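Local coordinates for protein lectin (Pleurotus ostreatus, PDB 6T0Q) that binds calcium at two sites and, as a lectin, probably recognises galactose-type sugars through β-sandwich modules related to carbohydrate-binding modules, at residues Gln24-Leu29 with Gly138-Phe143; Asp240-Tyr245 with Val259-Thr264; Asn273-Asn278 with Ala290-Thr295; Gly337-Gly340 with Gly345-Met348. All blocks are in the same frame, centred on the assembly; numbering follows the deposited sequence.

Interaction 1. Residues Gln24-Leu29 with Gly138-Phe143; sequences QFQPAL and GTSETF
The carboxamide of Q26 meets the hydroxyl of S140 at the surface, where the chain leaving strand 23-24 passes alongside edge strand 140-144. Q26 is stretched out: CG stands trans to the backbone N (chi1 175°) and CD trans to CA (chi2 -172°), which carries OE1 to 3.1 Å from S140 OG. This is a possible hydrogen bond, because the serine proton could instead serve another acceptor. S140 turns OG toward Q26 with a chi1 of 59°, placing it between its own N and carbonyl carbon. A water bridges the same two side chains: it accepts from Q26 NE2 at 2.9 Å and lies 2.7 Å from S140 OG. R23 gives OE1 its firmer hydrogen bond, so the two ends of the amide are engaged by R23 and the water, which should help fix its rotation.

Farther along, a second water bridges backbone and side chain, accepting from L29 N at 2.8 Å and sitting 2.8 Å from T142 OG1. The L29 carbonyl is hydrogen-bonded to S130 OG of the adjacent strand 126-135. With F25 paired by its backbone to A262, residues 24-29 run from one antiparallel sheet to the border of another. Polar side chains and water carry this contact, a surface seam between an extended linker and the edge of a β-sandwich sheet.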
loop_
_atom_site.group_PDB
_atom_site.type_symbol
_atom_site.label_atom_id
_atom_site.label_comp_id
_atom_site.label_asym_id
_atom_site.label_seq_id
_atom_site.Cartn_x
_atom_site.Cartn_y
_atom_site.Cartn_z
ATOM N N GLN A 24 -17.273 -16.062 11.612
ATOM C CA GLN A 24 -16.755 -17.414 11.750
ATOM C C GLN A 24 -16.777 -18.118 10.396
ATOM O O GLN A 24 -17.737 -17.999 9.631
ATOM C CB GLN A 24 -17.580 -18.196 12.771
ATOM C CG GLN A 24 -17.175 -19.661 12.879
ATOM C CD GLN A 24 -17.920 -20.390 13.987
ATOM O OE1 GLN A 24 -18.043 -19.890 15.106
ATOM N NE2 GLN A 24 -18.414 -21.580 13.680
ATOM N N PHE A 25 -15.698 -18.832 10.088
ATOM C CA PHE A 25 -15.599 -19.518 8.804
ATOM C C PHE A 25 -16.685 -20.584 8.687
ATOM O O PHE A 25 -16.942 -21.327 9.639
ATOM C CB PHE A 25 -14.208 -20.149 8.664
ATOM C CG PHE A 25 -14.081 -21.080 7.491
ATOM C CD1 PHE A 25 -13.886 -20.580 6.211
ATOM C CD2 PHE A 25 -14.168 -22.458 7.668
ATOM C CE1 PHE A 25 -13.782 -21.436 5.118
ATOM C CE2 PHE A 25 -14.061 -23.325 6.576
ATOM C CZ PHE A 25 -13.868 -22.813 5.308
ATOM N N GLN A 26 -17.322 -20.658 7.509
ATOM C CA GLN A 26 -18.371 -21.645 7.237
ATOM C C GLN A 26 -17.838 -22.747 6.331
ATOM O O GLN A 26 -17.521 -22.481 5.160
ATOM C CB GLN A 26 -19.598 -20.990 6.588
ATOM C CG GLN A 26 -20.660 -22.023 6.172
ATOM C CD GLN A 26 -21.813 -21.433 5.356
ATOM O OE1 GLN A 26 -22.013 -20.218 5.326
ATOM N NE2 GLN A 26 -22.567 -22.299 4.681
ATOM N N PRO A 27 -17.742 -23.984 6.808
ATOM C CA PRO A 27 -17.171 -25.054 5.981
ATOM C C PRO A 27 -18.013 -25.321 4.745
ATOM O O PRO A 27 -19.242 -25.362 4.809
ATOM C CB PRO A 27 -17.175 -26.263 6.924
ATOM C CG PRO A 27 -17.140 -25.667 8.306
ATOM C CD PRO A 27 -18.029 -24.441 8.177
ATOM N N ALA A 28 -17.339 -25.476 3.606
ATOM C CA ALA A 28 -17.981 -26.088 2.450
ATOM C C ALA A 28 -18.084 -27.588 2.695
ATOM O O ALA A 28 -17.136 -28.209 3.177
ATOM C CB ALA A 28 -17.190 -25.802 1.170
ATOM N N LEU A 29 -19.247 -28.163 2.404
ATOM C CA LEU A 29 -19.520 -29.570 2.669
ATOM C C LEU A 29 -19.750 -30.313 1.359
ATOM O O LEU A 29 -20.266 -29.746 0.395
ATOM C CB LEU A 29 -20.758 -29.727 3.558
ATOM C CG LEU A 29 -20.749 -28.860 4.819
ATOM C CD1 LEU A 29 -22.136 -28.855 5.476
ATOM C CD2 LEU A 29 -19.678 -29.359 5.782
ATOM N N GLY A 138 -23.465 -10.895 2.358
ATOM C CA GLY A 138 -23.240 -11.748 3.503
ATOM C C GLY A 138 -23.920 -13.099 3.443
ATOM O O GLY A 138 -23.698 -13.922 4.337
ATOM N N THR A 139 -24.733 -13.364 2.427
ATOM C CA THR A 139 -25.286 -14.702 2.269
ATOM C C THR A 139 -24.303 -15.590 1.499
ATOM O O THR A 139 -23.277 -15.136 0.993
ATOM C CB THR A 139 -26.636 -14.649 1.555
ATOM O OG1 THR A 139 -26.458 -14.170 0.217
ATOM C CG2 THR A 139 -27.616 -13.721 2.303
ATOM N N SER A 140 -24.628 -16.878 1.417
ATOM C CA SER A 140 -23.790 -17.831 0.701
ATOM C C SER A 140 -24.668 -18.941 0.135
ATOM O O SER A 140 -25.804 -19.137 0.574
ATOM C CB SER A 140 -22.711 -18.407 1.617
ATOM O OG SER A 140 -23.314 -19.044 2.724
ATOM N N GLU A 141 -24.135 -19.658 -0.856
ATOM C CA GLU A 141 -24.862 -20.769 -1.469
ATOM C C GLU A 141 -23.869 -21.772 -2.043
ATOM O O GLU A 141 -22.849 -21.380 -2.623
ATOM C CB GLU A 141 -25.813 -20.292 -2.577
ATOM C CG GLU A 141 -26.520 -21.443 -3.322
ATOM C CD GLU A 141 -27.571 -20.953 -4.317
ATOM O OE1 GLU A 141 -27.846 -19.734 -4.343
ATOM O OE2 GLU A 141 -28.118 -21.792 -5.065
ATOM N N THR A 142 -24.169 -23.064 -1.878
ATOM C CA THR A 142 -23.284 -24.141 -2.329
ATOM C C THR A 142 -23.732 -24.634 -3.698
ATOM O O THR A 142 -24.928 -24.842 -3.926
ATOM C CB THR A 142 -23.272 -25.313 -1.343
ATOM O OG1 THR A 142 -22.980 -24.823 -0.032
ATOM C CG2 THR A 142 -22.180 -26.353 -1.727
ATOM N N PHE A 143 -22.773 -24.809 -4.602
ATOM C CA PHE A 143 -23.009 -25.393 -5.916
ATOM C C PHE A 143 -22.137 -26.637 -6.038
ATOM O O PHE A 143 -21.041 -26.681 -5.481
ATOM C CB PHE A 143 -22.696 -24.380 -7.027
ATOM C CG PHE A 143 -23.516 -23.109 -6.925
ATOM C CD1 PHE A 143 -23.093 -22.054 -6.131
ATOM C CD2 PHE A 143 -24.721 -22.990 -7.606
ATOM C CE1 PHE A 143 -23.854 -20.892 -6.030
ATOM C CE2 PHE A 143 -25.481 -21.831 -7.518
ATOM C CZ PHE A 143 -25.050 -20.784 -6.727
HETATM O O HOH W 1 -24.785 -21.343 2.992
HETATM O O HOH W 2 -21.308 -26.462 1.450
#

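Interaction 2. Residues Asp240-Tyr245 with Val259-Thr264; sequences DRYTLY and VADAYT. With CA (calcium ion), chain G.
Y242 and D261 meet through a short hydrogen bond: Y242 OH gives its proton to D261 OD2 at 2.6 Å. The phenol arrives on the anti side of the carboxylate oxygen, 15° out of its plane, and the two planes are turned 46° apart. A second phenol approaches from the opposite direction, with Y263 OH 2.8 Å from Y242 OH. Y242 can accept here, since its own proton goes to the aspartate, but the proton of Y263 has another acceptor within reach, possibly a glycerol (probably from the crystallisation liquor) that is hydrogen-bonded to the same hydroxyl and weakly to D261 OD2. The donor side of the Y242 hydroxyl is thus satisfied by D261, and its acceptor side probably by Y263. Y242 CG lies between the backbone N and the carbonyl carbon, which directs the ring across the gap. Beside this polar group L244 CD2 comes obliquely to Y263 CD2 at 4.0 Å, adding an apolar flank completed by I236, V234 and V251.

At the start of the strand, D240 follows a cis peptide and binds the calcium ion through OD2 at 2.6 Å, alongside D239, N281, G283 and P285; G282 N also hydrogen-bonds to D240 OD2. D240 and R241 together face T280 in a classic β bulge. Strands 241-245 and 261-264 run nearly parallel, 14° apart, with axes 10.8 Å from each other at closest approach. Lying in different sheets, they make a face-to-face layer contact characteristic of a β-sandwich.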
loop_
_atom_site.group_PDB
_atom_site.type_symbol
_atom_site.label_atom_id
_atom_site.label_comp_id
_atom_site.label_asym_id
_atom_site.label_seq_id
_atom_site.Cartn_x
_atom_site.Cartn_y
_atom_site.Cartn_z
ATOM N N ASP A 240 -2.249 -18.225 25.937
ATOM C CA ASP A 240 -3.545 -18.751 26.385
ATOM C C ASP A 240 -4.771 -18.313 25.587
ATOM O O ASP A 240 -5.776 -19.020 25.565
ATOM C CB ASP A 240 -3.781 -18.324 27.842
ATOM C CG ASP A 240 -3.136 -19.258 28.832
ATOM O OD1 ASP A 240 -3.695 -20.352 29.052
ATOM O OD2 ASP A 240 -2.064 -18.908 29.369
ATOM N N ARG A 241 -4.717 -17.124 24.991
ATOM C CA ARG A 241 -5.893 -16.546 24.346
ATOM C C ARG A 241 -5.433 -15.442 23.403
ATOM O O ARG A 241 -4.289 -14.990 23.466
ATOM C CB ARG A 241 -6.882 -15.992 25.383
ATOM C CG ARG A 241 -6.288 -14.869 26.244
ATOM C CD ARG A 241 -7.328 -14.228 27.169
ATOM N NE ARG A 241 -7.947 -15.208 28.060
ATOM C CZ ARG A 241 -9.209 -15.623 27.966
ATOM N NH1 ARG A 241 -10.007 -15.138 27.021
ATOM N NH2 ARG A 241 -9.677 -16.527 28.820
ATOM N N TYR A 242 -6.349 -14.992 22.544
ATOM C CA TYR A 242 -6.029 -13.959 21.563
ATOM C C TYR A 242 -7.289 -13.175 21.241
ATOM O O TYR A 242 -8.409 -13.664 21.402
ATOM C CB TYR A 242 -5.471 -14.548 20.253
ATOM C CG TYR A 242 -6.564 -15.248 19.479
ATOM C CD1 TYR A 242 -7.355 -14.559 18.568
ATOM C CD2 TYR A 242 -6.851 -16.588 19.714
ATOM C CE1 TYR A 242 -8.396 -15.188 17.899
ATOM C CE2 TYR A 242 -7.881 -17.233 19.039
ATOM C CZ TYR A 242 -8.649 -16.525 18.137
ATOM O OH TYR A 242 -9.681 -17.148 17.476
ATOM N N THR A 243 -7.087 -11.960 20.741
ATOM C CA THR A 243 -8.108 -11.230 20.008
ATOM C C THR A 243 -7.506 -10.812 18.675
ATOM O O THR A 243 -6.370 -10.325 18.630
ATOM C CB THR A 243 -8.611 -10.004 20.782
ATOM O OG1 THR A 243 -9.186 -10.434 22.020
ATOM C CG2 THR A 243 -9.681 -9.276 19.978
ATOM N N LEU A 244 -8.265 -11.003 17.602
ATOM C CA LEU A 244 -7.795 -10.793 16.241
ATOM C C LEU A 244 -8.524 -9.609 15.628
ATOM O O LEU A 244 -9.751 -9.512 15.746
ATOM C CB LEU A 244 -8.037 -12.037 15.390
ATOM C CG LEU A 244 -7.780 -11.895 13.887
ATOM C CD1 LEU A 244 -6.278 -11.736 13.618
ATOM C CD2 LEU A 244 -8.351 -13.106 13.158
ATOM N N TYR A 245 -7.767 -8.738 14.953
ATOM C CA TYR A 245 -8.281 -7.564 14.257
ATOM C C TYR A 245 -7.789 -7.553 12.814
ATOM O O TYR A 245 -6.686 -8.021 12.516
ATOM C CB TYR A 245 -7.821 -6.256 14.936
ATOM C CG TYR A 245 -8.139 -6.173 16.412
ATOM C CD1 TYR A 245 -7.336 -6.808 17.353
ATOM C CD2 TYR A 245 -9.242 -5.450 16.864
ATOM C CE1 TYR A 245 -7.622 -6.735 18.705
ATOM C CE2 TYR A 245 -9.538 -5.368 18.210
ATOM C CZ TYR A 245 -8.727 -6.015 19.129
ATOM O OH TYR A 245 -9.018 -5.940 20.472
ATOM N N VAL A 259 -7.987 -26.216 20.205
ATOM C CA VAL A 259 -9.035 -26.094 19.200
ATOM C C VAL A 259 -8.851 -24.741 18.523
ATOM O O VAL A 259 -9.063 -23.697 19.153
ATOM C CB VAL A 259 -10.438 -26.224 19.810
ATOM C CG1 VAL A 259 -11.508 -26.031 18.734
ATOM C CG2 VAL A 259 -10.596 -27.594 20.508
ATOM N N ALA A 260 -8.439 -24.754 17.250
ATOM C CA ALA A 260 -8.191 -23.520 16.514
ATOM C C ALA A 260 -9.496 -22.911 16.007
ATOM O O ALA A 260 -10.499 -23.601 15.800
ATOM C CB ALA A 260 -7.248 -23.771 15.331
ATOM N N ASP A 261 -9.465 -21.600 15.779
ATOM C CA ASP A 261 -10.605 -20.865 15.243
ATOM C C ASP A 261 -10.318 -20.415 13.818
ATOM O O ASP A 261 -9.191 -20.029 13.504
ATOM C CB ASP A 261 -10.911 -19.648 16.109
ATOM C CG ASP A 261 -11.120 -20.022 17.556
ATOM O OD1 ASP A 261 -11.871 -20.990 17.791
ATOM O OD2 ASP A 261 -10.500 -19.392 18.444
ATOM N N ALA A 262 -11.345 -20.444 12.965
ATOM C CA ALA A 262 -11.237 -19.991 11.582
ATOM C C ALA A 262 -12.247 -18.888 11.312
ATOM O O ALA A 262 -13.383 -18.932 11.806
ATOM C CB ALA A 262 -11.442 -21.148 10.587
ATOM N N TYR A 263 -11.829 -17.902 10.514
ATOM C CA TYR A 263 -12.636 -16.735 10.203
ATOM C C TYR A 263 -12.566 -16.429 8.716
ATOM O O TYR A 263 -11.547 -16.672 8.065
ATOM C CB TYR A 263 -12.170 -15.493 10.974
ATOM C CG TYR A 263 -12.155 -15.685 12.465
ATOM C CD1 TYR A 263 -13.303 -15.467 13.219
ATOM C CD2 TYR A 263 -10.992 -16.082 13.126
ATOM C CE1 TYR A 263 -13.303 -15.646 14.598
ATOM C CE2 TYR A 263 -10.979 -16.257 14.506
ATOM C CZ TYR A 263 -12.140 -16.034 15.231
ATOM O OH TYR A 263 -12.136 -16.207 16.594
ATOM N N THR A 264 -13.653 -15.861 8.197
ATOM C CA THR A 264 -13.706 -15.350 6.832
ATOM C C THR A 264 -13.765 -13.828 6.878
ATOM O O THR A 264 -14.554 -13.260 7.640
ATOM C CB THR A 264 -14.925 -15.911 6.089
ATOM O OG1 THR A 264 -14.729 -17.311 5.850
ATOM C CG2 THR A 264 -15.148 -15.178 4.752
HETATM CA CA CA G . 0.201 -20.150 28.965
#

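Interaction 3. Residues Asn273-Asn278 with Ala290-Thr295; sequences NTFAIN and ATILIT. With NAG (2-acetamido-2-deoxy-beta-D-glucopyranose), chain B.
The hydrophobic interior of a β-sandwich is filled here by F275 of strand 273-281 and by I292 and I294 of strand 287-296, which belong to different sheets. The terminal methyl of I292 sits over one face of the F275 ring in a CH-pi contact: CD1 is 4.0 Å from the ring centroid and 18° off the normal, displaced toward the rim near CG. Its extended CG1-CD1 arm (chi2 165°) carries the methyl that far, while the branch methyl CG2 touches the far end of the ring at 3.9 Å from F275 CZ. I294 adds its own CD1, arriving obliquely 4.1 Å from F275 CE1. I236 and V234 of the adjoining strand 229-239 touch I277 and I292 and extend the same apolar layer.

N278, farther along strand 273-281 from F275, takes a different course, being joined through ND2 to C1 of N-acetylglucosamine at 1.4 Å, the covalent bond of an N-linked glycan, beside I316 and F320. No hydrogen bond joins residues 273-278 to 290-295. The contact is therefore held by dispersion and the hydrophobic effect, with methyl C-H groups against the aromatic π cloud as its one directional element.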
loop_
_atom_site.group_PDB
_atom_site.type_symbol
_atom_site.label_atom_id
_atom_site.label_comp_id
_atom_site.label_asym_id
_atom_site.label_seq_id
_atom_site.Cartn_x
_atom_site.Cartn_y
_atom_site.Cartn_z
ATOM N N ASN A 273 -3.890 -4.285 3.796
ATOM C CA ASN A 273 -4.598 -4.920 4.904
ATOM C C ASN A 273 -3.635 -5.270 6.024
ATOM O O ASN A 273 -2.591 -5.882 5.777
ATOM C CB ASN A 273 -5.333 -6.182 4.431
ATOM C CG ASN A 273 -6.449 -5.856 3.472
ATOM O OD1 ASN A 273 -7.535 -5.460 3.889
ATOM N ND2 ASN A 273 -6.181 -5.986 2.181
ATOM N N THR A 274 -4.010 -4.912 7.253
ATOM C CA THR A 274 -3.183 -5.127 8.436
ATOM C C THR A 274 -3.892 -6.074 9.395
ATOM O O THR A 274 -5.010 -5.791 9.841
ATOM C CB THR A 274 -2.874 -3.808 9.150
ATOM O OG1 THR A 274 -1.986 -3.020 8.347
ATOM C CG2 THR A 274 -2.205 -4.092 10.501
ATOM N N PHE A 275 -3.237 -7.180 9.723
ATOM C CA PHE A 275 -3.738 -8.140 10.691
ATOM C C PHE A 275 -3.049 -7.865 12.019
ATOM O O PHE A 275 -1.822 -7.741 12.065
ATOM C CB PHE A 275 -3.470 -9.570 10.207
ATOM C CG PHE A 275 -4.070 -9.856 8.845
ATOM C CD1 PHE A 275 -3.396 -9.509 7.687
ATOM C CD2 PHE A 275 -5.319 -10.444 8.732
ATOM C CE1 PHE A 275 -3.957 -9.750 6.427
ATOM C CE2 PHE A 275 -5.888 -10.690 7.479
ATOM C CZ PHE A 275 -5.207 -10.346 6.333
ATOM N N ALA A 276 -3.830 -7.747 13.090
ATOM C CA ALA A 276 -3.257 -7.437 14.394
ATOM C C ALA A 276 -3.823 -8.370 15.449
ATOM O O ALA A 276 -5.012 -8.700 15.429
ATOM C CB ALA A 276 -3.510 -5.978 14.792
ATOM N N ILE A 277 -2.959 -8.802 16.366
ATOM C CA ILE A 277 -3.321 -9.782 17.379
ATOM C C ILE A 277 -2.910 -9.243 18.740
ATOM O O ILE A 277 -1.772 -8.800 18.919
ATOM C CB ILE A 277 -2.641 -11.143 17.131
ATOM C CG1 ILE A 277 -2.958 -11.696 15.738
ATOM C CG2 ILE A 277 -3.056 -12.141 18.202
ATOM C CD1 ILE A 277 -2.097 -12.937 15.397
ATOM N N ASN A 278 -3.827 -9.278 19.691
ATOM C CA ASN A 278 -3.493 -9.135 21.103
ATOM C C ASN A 278 -3.607 -10.526 21.723
ATOM O O ASN A 278 -4.710 -11.057 21.873
ATOM C CB ASN A 278 -4.412 -8.113 21.773
ATOM C CG ASN A 278 -4.341 -8.153 23.301
ATOM O OD1 ASN A 278 -3.463 -8.773 23.885
ATOM N ND2 ASN A 278 -5.278 -7.471 23.949
ATOM N N ALA A 290 -0.851 -18.717 13.400
ATOM C CA ALA A 290 -1.923 -18.400 12.468
ATOM C C ALA A 290 -1.464 -18.676 11.047
ATOM O O ALA A 290 -0.271 -18.624 10.737
ATOM C CB ALA A 290 -2.386 -16.944 12.583
ATOM N N THR A 291 -2.435 -18.978 10.198
ATOM C CA THR A 291 -2.239 -19.111 8.764
ATOM C C THR A 291 -3.313 -18.273 8.101
ATOM O O THR A 291 -4.478 -18.332 8.502
ATOM C CB THR A 291 -2.335 -20.575 8.307
ATOM O OG1 THR A 291 -1.384 -21.364 9.035
ATOM C CG2 THR A 291 -2.051 -20.696 6.794
ATOM N N ILE A 292 -2.926 -17.485 7.107
ATOM C CA ILE A 292 -3.836 -16.560 6.441
ATOM C C ILE A 292 -3.687 -16.753 4.945
ATOM O O ILE A 292 -2.567 -16.700 4.423
ATOM C CB ILE A 292 -3.541 -15.093 6.807
ATOM C CG1 ILE A 292 -3.673 -14.856 8.311
ATOM C CG2 ILE A 292 -4.461 -14.151 6.003
ATOM C CD1 ILE A 292 -3.035 -13.534 8.753
ATOM N N LEU A 293 -4.802 -16.955 4.249
ATOM C CA LEU A 293 -4.792 -16.991 2.791
ATOM C C LEU A 293 -5.633 -15.843 2.257
ATOM O O LEU A 293 -6.789 -15.674 2.664
ATOM C CB LEU A 293 -5.321 -18.325 2.251
ATOM C CG LEU A 293 -5.059 -18.507 0.751
ATOM C CD1 LEU A 293 -4.780 -19.962 0.454
ATOM C CD2 LEU A 293 -6.241 -18.046 -0.070
ATOM N N ILE A 294 -5.056 -15.074 1.339
ATOM C CA ILE A 294 -5.711 -13.932 0.719
ATOM C C ILE A 294 -5.939 -14.261 -0.750
ATOM O O ILE A 294 -5.026 -14.748 -1.425
ATOM C CB ILE A 294 -4.851 -12.666 0.877
ATOM C CG1 ILE A 294 -4.770 -12.274 2.354
ATOM C CG2 ILE A 294 -5.398 -11.539 0.049
ATOM C CD1 ILE A 294 -3.633 -11.317 2.648
ATOM N N THR A 295 -7.148 -14.007 -1.245
ATOM C CA THR A 295 -7.447 -14.209 -2.658
ATOM C C THR A 295 -7.375 -12.885 -3.408
ATOM O O THR A 295 -7.727 -11.828 -2.878
ATOM C CB THR A 295 -8.835 -14.834 -2.855
ATOM O OG1 THR A 295 -9.818 -14.018 -2.222
ATOM C CG2 THR A 295 -8.903 -16.243 -2.239
HETATM C C1 NAG B . -5.351 -7.467 25.383
HETATM C C2 NAG B . -5.881 -6.156 25.941
HETATM C C3 NAG B . -6.084 -6.281 27.439
HETATM C C4 NAG B . -7.063 -7.406 27.737
HETATM C C5 NAG B . -6.637 -8.719 27.075
HETATM C C6 NAG B . -7.767 -9.726 27.054
HETATM C C7 NAG B . -5.381 -4.027 24.842
HETATM C C8 NAG B . -4.369 -2.942 24.631
HETATM N N2 NAG B . -5.004 -5.038 25.632
HETATM O O3 NAG B . -6.594 -5.050 27.938
HETATM O O4 NAG B . -6.960 -7.384 29.107
HETATM O O5 NAG B . -6.267 -8.530 25.697
HETATM O O6 NAG B . -7.435 -10.898 27.781
HETATM O O7 NAG B . -6.492 -3.994 24.315
#

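Interaction 4. Residues Gly337-Gly340 with Gly345-Met348; sequences GAFG and GAGM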
loop_
_atom_site.group_PDB
_atom_site.type_symbol
_atom_site.label_atom_id
_atom_site.label_comp_id
_atom_site.label_asym_id
_atom_site.label_seq_id
_atom_site.Cartn_x
_atom_site.Cartn_y
_atom_site.Cartn_z
ATOM N N GLY A 337 8.657 -22.035 17.886
ATOM C CA GLY A 337 8.877 -23.316 17.227
ATOM C C GLY A 337 7.931 -23.448 16.046
ATOM O O GLY A 337 6.919 -22.747 15.952
ATOM N N ALA A 338 8.293 -24.346 15.132
ATOM C CA ALA A 338 7.367 -24.661 14.049
ATOM C C ALA A 338 6.176 -25.431 14.610
ATOM O O ALA A 338 6.273 -26.078 15.654
ATOM C CB ALA A 338 8.054 -25.488 12.961
ATOM N N PHE A 339 5.044 -25.368 13.909
ATOM C CA PHE A 339 3.876 -26.122 14.355
ATOM C C PHE A 339 4.247 -27.582 14.547
ATOM O O PHE A 339 4.885 -28.186 13.683
ATOM C CB PHE A 339 2.724 -26.026 13.355
ATOM C CG PHE A 339 1.536 -26.862 13.753
ATOM C CD1 PHE A 339 0.792 -26.526 14.878
ATOM C CD2 PHE A 339 1.192 -28.002 13.040
ATOM C CE1 PHE A 339 -0.298 -27.297 15.273
ATOM C CE2 PHE A 339 0.099 -28.778 13.423
ATOM C CZ PHE A 339 -0.644 -28.424 14.545
ATOM N N GLY A 340 3.865 -28.140 15.700
ATOM C CA GLY A 340 4.191 -29.512 16.065
ATOM C C GLY A 340 5.043 -29.629 17.316
ATOM O O GLY A 340 4.982 -30.652 18.002
ATOM N N GLY A 345 2.319 -29.764 20.576
ATOM C CA GLY A 345 2.178 -30.933 19.721
ATOM C C GLY A 345 1.470 -30.621 18.406
ATOM O O GLY A 345 1.223 -29.470 18.041
ATOM N N ALA A 346 1.127 -31.693 17.695
ATOM C CA ALA A 346 0.549 -31.581 16.359
ATOM C C ALA A 346 -0.946 -31.872 16.315
ATOM O O ALA A 346 -1.522 -31.898 15.221
ATOM C CB ALA A 346 1.284 -32.526 15.391
ATOM N N GLY A 347 -1.592 -32.100 17.464
ATOM C CA GLY A 347 -2.982 -32.532 17.508
ATOM C C GLY A 347 -4.055 -31.457 17.430
ATOM O O GLY A 347 -5.228 -31.773 17.644
ATOM N N MET A 348 -3.708 -30.207 17.129
ATOM C CA MET A 348 -4.701 -29.130 17.024
ATOM C C MET A 348 -5.949 -29.558 16.246
ATOM O O MET A 348 -5.859 -30.054 15.120
ATOM C CB MET A 348 -4.077 -27.911 16.336
ATOM C CG MET A 348 -4.976 -26.662 16.363
ATOM S SD MET A 348 -4.967 -25.859 17.985
ATOM C CE MET A 348 -3.263 -25.255 18.035
HETATM O O HOH W 3 2.937 -27.378 18.190
#
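The ring of F339 is met at its edge by M348 and obliquely by the carbonyls of G345 and A346. M348 CB lies near the ring plane, 3.9 Å from F339 CZ, whereas A346 O approaches the same carbon to 3.6 Å and G345 O stands 3.8 Å from F339 CE1. L195 and W200 also touch the F339 side chain, packing it against strand 199-202 and its neighbouring loop. This is a surface loop of the β-sandwich: residues 337-340 leave the end of strand 331-338, and after four more residues the chain folds back as 345-348. The ring reaches the returning chain because F339 CG is trans to the backbone N (chi1 177°). M348 bends at chi2 and chi3, turning its sulfur end away from a straight path while CB does the touching.

The backbones come together mainly at glycines, and no direct hydrogen bond crosses between them. G340, with phi 118° and psi -28°, has a conformation in which a side chain would collide with the preceding carbonyl oxygen; G345 also has a positive phi, which favours glycine. Reciprocal CA-H...O contacts link the two, G345 CA lying 3.3 Å from G340 O and G340 CA 3.6 Å from G345 O. A water completes the junction, accepting from G340 N at 2.8 Å and donating to G345 O at 2.7 Å.

Overall arrangement
Interactions 2 and 3 are buried and join facing sheets of one β-sandwich, sharing the sheet in which strands 241-246 and 273-281 are paired through T243 with N278 and Y245 with A276. Their chemistry diverges: a phenol-carboxylate chain in interaction 2, aromatic and aliphatic carbon in interaction 3. Interactions 1 and 4 lie at the surface, where ordered waters bridge the segments; side-chain amide and hydroxyl groups dominate the first, glycine backbone and one ring the second. Both touch interaction 2: F25 pairs with A262, and M348 SD packs against V259 and A260. Interaction 3 touches neither, its nearest atoms being about 9 Å from interaction 1 and 8 Å from interaction 4.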